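Long-range contacts in hypothetical protein (Yersinia pestis, PDB 3V4H), which probably forms hexameric rings that serve as tube-building and exported components of a bacterial type VI secretion system: residues A[101-106]-A[126-131]; A[28-33]-A[43-48]; A[54-59]-A[75-80]. All coordinates share one frame; numbering follows the deposited sequence.

Interaction 1. Residues A[101-106]-A[126-131]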
loop_
_atom_site.group_PDB
_atom_site.type_symbol
_atom_site.label_atom_id
_atom_site.label_comp_id
_atom_site.label_asym_id
_atom_site.label_seq_id
_atom_site.Cartn_x
_atom_site.Cartn_y
_atom_site.Cartn_z
ATOM N N LYS A 101 -26.963 -22.727 7.733
ATOM C CA LYS A 101 -27.751 -23.187 8.862
ATOM C C LYS A 101 -27.992 -21.980 9.762
ATOM O O LYS A 101 -27.088 -21.201 10.001
ATOM C CB LYS A 101 -26.942 -24.253 9.598
ATOM C CG LYS A 101 -27.753 -25.253 10.397
ATOM C CD LYS A 101 -27.142 -25.469 11.776
ATOM C CE LYS A 101 -27.461 -26.845 12.343
ATOM N NZ LYS A 101 -26.424 -27.809 11.888
ATOM N N HIS A 102 -29.201 -21.805 10.264
ATOM C CA HIS A 102 -29.504 -20.585 11.002
ATOM C C HIS A 102 -29.131 -20.780 12.428
ATOM O O HIS A 102 -29.164 -21.892 12.936
ATOM C CB HIS A 102 -30.980 -20.205 10.882
ATOM C CG HIS A 102 -31.376 -19.718 9.506
ATOM N ND1 HIS A 102 -32.373 -18.844 9.312
ATOM C CD2 HIS A 102 -30.860 -20.013 8.246
ATOM C CE1 HIS A 102 -32.502 -18.595 7.992
ATOM N NE2 HIS A 102 -31.575 -19.313 7.341
ATOM N N ILE A 103 -28.749 -19.682 13.074
ATOM C CA ILE A 103 -28.329 -19.667 14.474
ATOM C C ILE A 103 -29.246 -18.673 15.166
ATOM O O ILE A 103 -29.427 -17.562 14.668
ATOM C CB ILE A 103 -26.870 -19.192 14.613
ATOM C CG1 ILE A 103 -25.884 -20.183 13.962
ATOM C CG2 ILE A 103 -26.513 -18.958 16.084
ATOM C CD1 ILE A 103 -24.450 -19.627 13.796
ATOM N N LYS A 104 -29.814 -19.051 16.306
ATOM C CA LYS A 104 -30.925 -18.275 16.883
ATOM C C LYS A 104 -30.472 -16.981 17.555
ATOM O O LYS A 104 -31.071 -15.930 17.340
ATOM C CB LYS A 104 -31.702 -19.123 17.878
ATOM C CG LYS A 104 -32.473 -20.254 17.228
ATOM C CD LYS A 104 -33.706 -20.595 18.048
ATOM C CE LYS A 104 -34.551 -21.675 17.399
ATOM N NZ LYS A 104 -35.870 -21.790 18.077
ATOM N N ASN A 105 -29.405 -17.068 18.346
ATOM C CA ASN A 105 -28.936 -15.965 19.165
ATOM C C ASN A 105 -27.425 -15.969 19.148
ATOM O O ASN A 105 -26.815 -17.045 19.220
ATOM C CB ASN A 105 -29.372 -16.137 20.623
ATOM C CG ASN A 105 -30.865 -16.135 20.797
ATOM O OD1 ASN A 105 -31.473 -15.072 20.800
ATOM N ND2 ASN A 105 -31.472 -17.322 20.960
ATOM N N VAL A 106 -26.855 -14.766 19.038
ATOM C CA VAL A 106 -25.438 -14.517 19.178
ATOM C C VAL A 106 -25.320 -13.291 20.058
ATOM O O VAL A 106 -26.046 -12.308 19.847
ATOM C CB VAL A 106 -24.765 -14.228 17.824
ATOM C CG1 VAL A 106 -23.307 -13.790 18.019
ATOM C CG2 VAL A 106 -24.823 -15.459 16.922
ATOM N N THR A 126 -29.995 -11.607 16.311
ATOM C CA THR A 126 -30.996 -12.633 16.135
ATOM C C THR A 126 -31.034 -13.182 14.725
ATOM O O THR A 126 -30.906 -12.424 13.764
ATOM C CB THR A 126 -32.381 -12.064 16.412
ATOM O OG1 THR A 126 -32.431 -11.739 17.786
ATOM C CG2 THR A 126 -33.492 -13.081 16.100
ATOM N N ASP A 127 -31.241 -14.501 14.630
ATOM C CA ASP A 127 -31.349 -15.204 13.371
ATOM C C ASP A 127 -30.123 -14.977 12.494
ATOM O O ASP A 127 -30.203 -14.325 11.454
ATOM C CB ASP A 127 -32.612 -14.766 12.646
ATOM C CG ASP A 127 -33.031 -15.736 11.607
ATOM O OD1 ASP A 127 -32.648 -16.922 11.721
ATOM O OD2 ASP A 127 -33.757 -15.322 10.680
ATOM N N VAL A 128 -29.007 -15.569 12.919
ATOM C CA VAL A 128 -27.689 -15.347 12.317
ATOM C C VAL A 128 -27.336 -16.439 11.295
ATOM O O VAL A 128 -27.660 -17.623 11.497
ATOM C CB VAL A 128 -26.608 -15.315 13.412
ATOM C CG1 VAL A 128 -25.215 -15.375 12.790
ATOM C CG2 VAL A 128 -26.767 -14.065 14.279
ATOM N N ILE A 129 -26.735 -16.031 10.183
ATOM C CA ILE A 129 -26.209 -16.959 9.175
ATOM C C ILE A 129 -24.747 -16.607 8.938
ATOM O O ILE A 129 -24.402 -15.441 8.778
ATOM C CB ILE A 129 -26.972 -16.873 7.852
ATOM C CG1 ILE A 129 -28.434 -17.277 8.073
ATOM C CG2 ILE A 129 -26.319 -17.755 6.784
ATOM C CD1 ILE A 129 -29.305 -17.124 6.850
ATOM N N ILE A 130 -23.894 -17.619 8.969
ATOM C CA ILE A 130 -22.475 -17.454 8.794
ATOM C C ILE A 130 -22.203 -17.371 7.323
ATOM O O ILE A 130 -22.443 -18.314 6.593
ATOM C CB ILE A 130 -21.697 -18.577 9.480
ATOM C CG1 ILE A 130 -22.005 -18.530 10.977
ATOM C CG2 ILE A 130 -20.173 -18.398 9.294
ATOM C CD1 ILE A 130 -21.536 -19.761 11.699
ATOM N N THR A 131 -21.751 -16.200 6.897
ATOM C CA THR A 131 -21.593 -15.849 5.489
ATOM C C THR A 131 -20.158 -16.017 4.973
ATOM O O THR A 131 -19.940 -16.089 3.758
ATOM C CB THR A 131 -21.939 -14.388 5.324
ATOM O OG1 THR A 131 -21.129 -13.630 6.260
ATOM C CG2 THR A 131 -23.418 -14.200 5.626
#
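H102 and I129 have the same first torsion, CG or CG1 anti to the carbonyl carbon (chi1 -70° for H102), and this brings the CG1-CD1 arm of I129 over one face of the imidazole. D127 swings its carboxylate the other way, anti to the backbone N (chi1 -161°), and reaches the same ring. The setting is the Hcp beta-barrel fold, where antiparallel strands 103-111 and 128-138 meet at corners of the chain at K104 and D127. I103 and V128 form a hydrogen-bonded antiparallel pair: V128 N gives to I103 O at 2.7 Å, and I103 N returns a bond to V128 O at 2.8 Å. At the corner D127 N reaches K104 O at 3.1 Å, coming from above the carbonyl plane.

Side chains sort to two sides. On the exposed one, I129 CG1 lies 3.9 Å from the centre of the H102 ring, a CH-pi contact, while H102 ND1 donates to D127 OD1 at 3.1 Å. That bond is bent, 137° at the hydrogen; the oxygen is tilted out of the ring plane, and D127 OD1 is met on its syn side. The carboxylate probably favours protonation of the imidazole. Inward, I103 and I130 pack under helix 90-99, both touching Y96, and V106 and V128 both lie on F151. The V106 and V128 side chains cross at about a right angle, with V106 CG2 3.6 Å from V128 CG2.

Interaction 2. Residues A[28-33]-A[43-48]; sequences DMFIKI and ANHKNE
F30 lays its ring over the imidazole of H45 in an offset stack, the planes only 3° from parallel and the centroids 4.3 Å apart. It joins strand 29-33 of the Hcp beta-barrel to the loop that leads into strand 49-50, at a type II beta turn running from H45 to E48. The overlap slides toward the rims: F30 CD2 comes 3.6 Å from H45 CD2, and H45 CB sits over the phenyl face as a CH-pi partner, 3.9 Å from its centroid. F30 CB in turn lies over the imidazole, so each residue offers both its ring and its methylene.

The H45 ring is gripped at both nitrogens. ND1 donates to E48 OE1 at 2.6 Å, nearly straight at 162° and in the imidazole plane, although it meets the carboxylate from above that group's own plane. NE2 bonds to E119, and the two bonds together fix the rotation of the ring; two acidic neighbours would probably favour a protonated imidazole. E48 gets there with its chain extended beyond CG (chi2 180°), standing up from the far end of the turn, which is closed by E48 N bonding to H45 O. Beside it K32 runs across the carboxylate with its aliphatic part, and its ammonium stops short of a salt bridge: K32 CB rests 3.6 Å from E48 CD.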
loop_
_atom_site.group_PDB
_atom_site.type_symbol
_atom_site.label_atom_id
_atom_site.label_comp_id
_atom_site.label_asym_id
_atom_site.label_seq_id
_atom_site.Cartn_x
_atom_site.Cartn_y
_atom_site.Cartn_z
ATOM N N ASP A 28 -11.095 -7.056 26.958
ATOM C CA ASP A 28 -11.574 -8.462 26.829
ATOM C C ASP A 28 -12.847 -8.467 26.026
ATOM O O ASP A 28 -13.816 -7.707 26.307
ATOM C CB ASP A 28 -11.883 -9.062 28.187
ATOM C CG ASP A 28 -10.730 -9.768 28.788
ATOM O OD1 ASP A 28 -9.990 -10.465 28.053
ATOM O OD2 ASP A 28 -10.581 -9.644 30.022
ATOM N N MET A 29 -12.900 -9.381 25.082
ATOM C CA MET A 29 -13.999 -9.419 24.132
ATOM C C MET A 29 -14.477 -10.849 24.008
ATOM O O MET A 29 -13.663 -11.761 23.848
ATOM C CB MET A 29 -13.516 -8.914 22.778
ATOM C CG MET A 29 -12.898 -7.532 22.803
ATOM S SD MET A 29 -12.432 -6.993 21.157
ATOM C CE MET A 29 -10.739 -7.551 21.045
ATOM N N PHE A 30 -15.788 -11.059 24.038
ATOM C CA PHE A 30 -16.327 -12.417 23.967
ATOM C C PHE A 30 -17.464 -12.485 23.007
ATOM O O PHE A 30 -18.243 -11.545 22.917
ATOM C CB PHE A 30 -16.844 -12.855 25.330
ATOM C CG PHE A 30 -15.803 -12.787 26.400
ATOM C CD1 PHE A 30 -14.874 -13.783 26.531
ATOM C CD2 PHE A 30 -15.729 -11.697 27.244
ATOM C CE1 PHE A 30 -13.888 -13.715 27.504
ATOM C CE2 PHE A 30 -14.744 -11.616 28.215
ATOM C CZ PHE A 30 -13.826 -12.634 28.345
ATOM N N ILE A 31 -17.613 -13.610 22.347
ATOM C CA ILE A 31 -18.838 -13.848 21.583
ATOM C C ILE A 31 -19.417 -15.214 21.964
ATOM O O ILE A 31 -18.699 -16.227 22.042
ATOM C CB ILE A 31 -18.600 -13.608 20.076
ATOM C CG1 ILE A 31 -19.928 -13.356 19.362
ATOM C CG2 ILE A 31 -17.812 -14.739 19.461
ATOM C CD1 ILE A 31 -19.860 -12.634 18.035
ATOM N N LYS A 32 -20.711 -15.243 22.244
ATOM C CA LYS A 32 -21.412 -16.474 22.632
ATOM C C LYS A 32 -22.388 -16.806 21.515
ATOM O O LYS A 32 -23.278 -16.019 21.235
ATOM C CB LYS A 32 -22.178 -16.253 23.934
ATOM C CG LYS A 32 -23.000 -17.466 24.387
ATOM C CD LYS A 32 -24.413 -17.101 24.749
ATOM C CE LYS A 32 -24.609 -16.954 26.244
ATOM N NZ LYS A 32 -25.073 -18.238 26.853
ATOM N N ILE A 33 -22.198 -17.939 20.861
ATOM C CA ILE A 33 -22.972 -18.276 19.665
ATOM C C ILE A 33 -23.817 -19.535 19.929
ATOM O O ILE A 33 -23.279 -20.579 20.303
ATOM C CB ILE A 33 -22.056 -18.599 18.498
ATOM C CG1 ILE A 33 -21.285 -17.367 18.079
ATOM C CG2 ILE A 33 -22.853 -19.187 17.340
ATOM C CD1 ILE A 33 -20.274 -17.634 16.998
ATOM N N ALA A 43 -14.220 -16.769 33.932
ATOM C CA ALA A 43 -15.187 -17.242 34.903
ATOM C C ALA A 43 -16.606 -16.920 34.434
ATOM O O ALA A 43 -17.505 -17.760 34.493
ATOM C CB ALA A 43 -14.926 -16.569 36.250
ATOM N N ASN A 44 -16.798 -15.690 33.977
ATOM C CA ASN A 44 -18.116 -15.221 33.556
ATOM C C ASN A 44 -18.466 -15.559 32.123
ATOM O O ASN A 44 -19.599 -15.360 31.731
ATOM C CB ASN A 44 -18.199 -13.725 33.751
ATOM C CG ASN A 44 -18.097 -13.344 35.203
ATOM O OD1 ASN A 44 -18.265 -14.180 36.080
ATOM N ND2 ASN A 44 -17.829 -12.090 35.469
ATOM N N HIS A 45 -17.514 -16.066 31.345
ATOM C CA HIS A 45 -17.764 -16.360 29.920
ATOM C C HIS A 45 -17.270 -17.718 29.515
ATOM O O HIS A 45 -16.831 -17.931 28.366
ATOM C CB HIS A 45 -17.179 -15.253 29.032
ATOM C CG HIS A 45 -17.994 -13.989 29.068
ATOM N ND1 HIS A 45 -19.100 -13.809 28.288
ATOM C CD2 HIS A 45 -17.916 -12.881 29.899
ATOM C CE1 HIS A 45 -19.679 -12.643 28.605
ATOM N NE2 HIS A 45 -18.958 -12.075 29.601
ATOM N N LYS A 46 -17.393 -18.658 30.456
ATOM C CA LYS A 46 -16.868 -20.019 30.293
ATOM C C LYS A 46 -17.422 -20.583 29.013
ATOM O O LYS A 46 -18.609 -20.475 28.759
ATOM C CB LYS A 46 -17.249 -20.951 31.456
ATOM C CG LYS A 46 -16.141 -21.258 32.457
ATOM C CD LYS A 46 -14.957 -21.993 31.841
ATOM N N ASN A 47 -16.549 -21.149 28.196
ATOM C CA ASN A 47 -16.967 -21.832 26.978
ATOM C C ASN A 47 -17.573 -20.971 25.880
ATOM O O ASN A 47 -18.192 -21.470 24.969
ATOM C CB ASN A 47 -17.895 -22.982 27.338
ATOM C CG ASN A 47 -17.229 -23.985 28.260
ATOM O OD1 ASN A 47 -16.036 -24.312 28.112
ATOM N ND2 ASN A 47 -17.993 -24.480 29.220
ATOM N N GLU A 48 -17.365 -19.670 25.958
ATOM C CA GLU A 48 -17.651 -18.789 24.864
ATOM C C GLU A 48 -16.366 -18.590 24.041
ATOM O O GLU A 48 -15.288 -19.136 24.369
ATOM C CB GLU A 48 -18.160 -17.462 25.398
ATOM C CG GLU A 48 -19.461 -17.600 26.187
ATOM C CD GLU A 48 -19.980 -16.287 26.737
ATOM O OE1 GLU A 48 -19.621 -15.202 26.212
ATOM O OE2 GLU A 48 -20.775 -16.360 27.682
#

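Interaction 3. Residues A[54-59]-A[75-80]; sequences WNWDVA and ASVSDF
W56 turns its indole anti to the backbone N (chi1 -173°) and reaches across to segment 75-80, where NE1 donates to S78 O at 2.6 Å. This is an antiparallel strand pair of the Hcp beta-barrel, 53-59 against 76-85. The acceptor lies in the indole plane; the bond is bent, 139° at the hydrogen, and the N-H also comes from above the carbonyl plane of S78. V77 CG1 packs at the rim of the same indole.

W54 uses the more hindered rotamer, with CG between N and the carbonyl carbon (chi1 65°), which brings its six-membered ring rim to rim with F80, neither ring over the other's face; W54 CE3 and F80 CE1 are 3.4 Å apart. F80 touches both tryptophans, its CD1 3.8 Å from W56 CB. Together the three make an aromatic cluster that continues into F108, F125 and F151.

V58 and V77, a non-hydrogen-bonded pair, stand side by side pointing the same way, while A59 and S76 exchange two backbone bonds next to them. The outer edge of segment 54-59 pairs antiparallel with a strand of a neighbouring subunit, carrying the sheet across the interface, consistent with ring assembly. Between the paired strands, S78 N donates to D57 O at 2.7 Å, almost straight.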
loop_
_atom_site.group_PDB
_atom_site.type_symbol
_atom_site.label_atom_id
_atom_site.label_comp_id
_atom_site.label_asym_id
_atom_site.label_seq_id
_atom_site.Cartn_x
_atom_site.Cartn_y
_atom_site.Cartn_z
ATOM N N TRP A 54 -12.761 -7.090 15.652
ATOM C CA TRP A 54 -14.106 -7.053 15.066
ATOM C C TRP A 54 -14.389 -5.793 14.340
ATOM O O TRP A 54 -13.734 -4.794 14.539
ATOM C CB TRP A 54 -15.191 -7.248 16.154
ATOM C CG TRP A 54 -15.243 -6.131 17.149
ATOM C CD1 TRP A 54 -14.343 -5.867 18.172
ATOM C CD2 TRP A 54 -16.238 -5.066 17.244
ATOM N NE1 TRP A 54 -14.712 -4.752 18.850
ATOM C CE2 TRP A 54 -15.840 -4.231 18.351
ATOM C CE3 TRP A 54 -17.382 -4.757 16.558
ATOM C CZ2 TRP A 54 -16.579 -3.107 18.734
ATOM C CZ3 TRP A 54 -18.131 -3.629 16.951
ATOM C CH2 TRP A 54 -17.751 -2.845 18.005
ATOM N N ASN A 55 -15.434 -5.791 13.509
ATOM C CA ASN A 55 -15.847 -4.573 12.928
ATOM C C ASN A 55 -17.234 -4.770 12.336
ATOM O O ASN A 55 -17.668 -5.900 12.239
ATOM C CB ASN A 55 -14.844 -4.072 11.889
ATOM C CG ASN A 55 -14.684 -5.043 10.743
ATOM O OD1 ASN A 55 -15.575 -5.183 9.904
ATOM N ND2 ASN A 55 -13.559 -5.721 10.711
ATOM N N TRP A 56 -17.927 -3.657 12.114
ATOM C CA TRP A 56 -19.319 -3.636 11.676
ATOM C C TRP A 56 -19.638 -2.242 11.252
ATOM O O TRP A 56 -19.186 -1.263 11.889
ATOM C CB TRP A 56 -20.239 -3.991 12.855
ATOM C CG TRP A 56 -21.640 -4.151 12.394
ATOM C CD1 TRP A 56 -22.070 -4.830 11.274
ATOM C CD2 TRP A 56 -22.857 -3.577 12.984
ATOM N NE1 TRP A 56 -23.433 -4.739 11.141
ATOM C CE2 TRP A 56 -23.957 -3.983 12.130
ATOM C CE3 TRP A 56 -23.125 -2.804 14.095
ATOM C CZ2 TRP A 56 -25.277 -3.626 12.400
ATOM C CZ3 TRP A 56 -24.454 -2.428 14.351
ATOM C CH2 TRP A 56 -25.506 -2.852 13.528
ATOM N N ASP A 57 -20.365 -2.088 10.166
ATOM C CA ASP A 57 -20.821 -0.741 9.807
ATOM C C ASP A 57 -22.158 -0.648 9.148
ATOM O O ASP A 57 -22.681 -1.595 8.642
ATOM C CB ASP A 57 -19.829 -0.020 8.940
ATOM C CG ASP A 57 -19.596 -0.709 7.679
ATOM O OD1 ASP A 57 -20.169 -1.787 7.552
ATOM O OD2 ASP A 57 -18.814 -0.165 6.852
ATOM N N VAL A 58 -22.642 0.579 9.159
ATOM C CA VAL A 58 -23.932 0.950 8.719
ATOM C C VAL A 58 -23.767 2.300 8.030
ATOM O O VAL A 58 -23.059 3.208 8.530
ATOM C CB VAL A 58 -24.833 1.068 9.964
ATOM C CG1 VAL A 58 -26.045 1.906 9.679
ATOM C CG2 VAL A 58 -25.200 -0.318 10.486
ATOM N N ALA A 59 -24.431 2.437 6.898
ATOM C CA ALA A 59 -24.308 3.616 6.065
ATOM C C ALA A 59 -25.661 3.956 5.456
ATOM O O ALA A 59 -26.463 3.066 5.157
ATOM C CB ALA A 59 -23.286 3.371 4.969
ATOM N N ALA A 75 -31.204 1.911 5.765
ATOM C CA ALA A 75 -29.788 1.791 5.994
ATOM C C ALA A 75 -29.219 0.555 5.291
ATOM O O ALA A 75 -29.899 -0.460 5.178
ATOM C CB ALA A 75 -29.535 1.716 7.491
ATOM N N SER A 76 -27.983 0.674 4.798
ATOM C CA SER A 76 -27.160 -0.481 4.410
ATOM C C SER A 76 -26.316 -0.893 5.606
ATOM O O SER A 76 -25.478 -0.102 6.079
ATOM C CB SER A 76 -26.222 -0.153 3.234
ATOM O OG SER A 76 -26.940 -0.204 2.001
ATOM N N VAL A 77 -26.543 -2.125 6.062
ATOM C CA VAL A 77 -26.028 -2.651 7.309
ATOM C C VAL A 77 -25.080 -3.802 6.999
ATOM O O VAL A 77 -25.516 -4.794 6.471
ATOM C CB VAL A 77 -27.181 -3.197 8.165
ATOM C CG1 VAL A 77 -26.678 -3.722 9.493
ATOM C CG2 VAL A 77 -28.244 -2.117 8.379
ATOM N N SER A 78 -23.803 -3.700 7.370
ATOM C CA SER A 78 -22.862 -4.775 7.017
ATOM C C SER A 78 -23.003 -6.051 7.874
ATOM O O SER A 78 -23.694 -6.067 8.895
ATOM C CB SER A 78 -21.423 -4.257 6.990
ATOM O OG SER A 78 -20.875 -4.105 8.322
ATOM N N ASP A 79 -22.368 -7.128 7.418
ATOM C CA ASP A 79 -22.248 -8.362 8.168
ATOM C C ASP A 79 -21.441 -7.986 9.362
ATOM O O ASP A 79 -20.662 -7.083 9.240
ATOM C CB ASP A 79 -21.444 -9.396 7.353
ATOM C CG ASP A 79 -22.292 -10.061 6.266
ATOM O OD1 ASP A 79 -23.502 -9.876 6.302
ATOM O OD2 ASP A 79 -21.753 -10.788 5.407
ATOM N N PHE A 80 -21.669 -8.602 10.511
ATOM C CA PHE A 80 -20.747 -8.437 11.678
ATOM C C PHE A 80 -19.589 -9.337 11.357
ATOM O O PHE A 80 -19.794 -10.390 10.751
ATOM C CB PHE A 80 -21.413 -8.851 12.997
ATOM C CG PHE A 80 -20.624 -8.467 14.239
ATOM C CD1 PHE A 80 -20.691 -7.188 14.769
ATOM C CD2 PHE A 80 -19.831 -9.395 14.854
ATOM C CE1 PHE A 80 -19.999 -6.878 15.911
ATOM C CE2 PHE A 80 -19.132 -9.074 15.997
ATOM C CZ PHE A 80 -19.192 -7.814 16.499
#

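Interactions 1 and 2 meet on one sheet, since strands 103-111 and 29-33 are neighbours: V106 CG1 packs 3.6 Å from I31 CD1. Interaction 3 belongs to the other sheet, which it shares with strand 128-138 of interaction 1, and D79 OD2 probably hydrogen-bonds T131 OG1. Interactions 2 and 3 lie on opposite sides of the chain's centre, yet M29 touches W54. Two contacts are strand pairings, each part buried and part exposed; interaction 2 is more buried, made mostly by side chains, with no hydrogen bond between its segments. A histidine-carboxylate bond crosses interaction 1, while in interaction 2 it lies inside the turn and steadies the stacked ring; interaction 3 adds a tryptophan-phenylalanine cluster and a strand pairing with a neighbouring subunit.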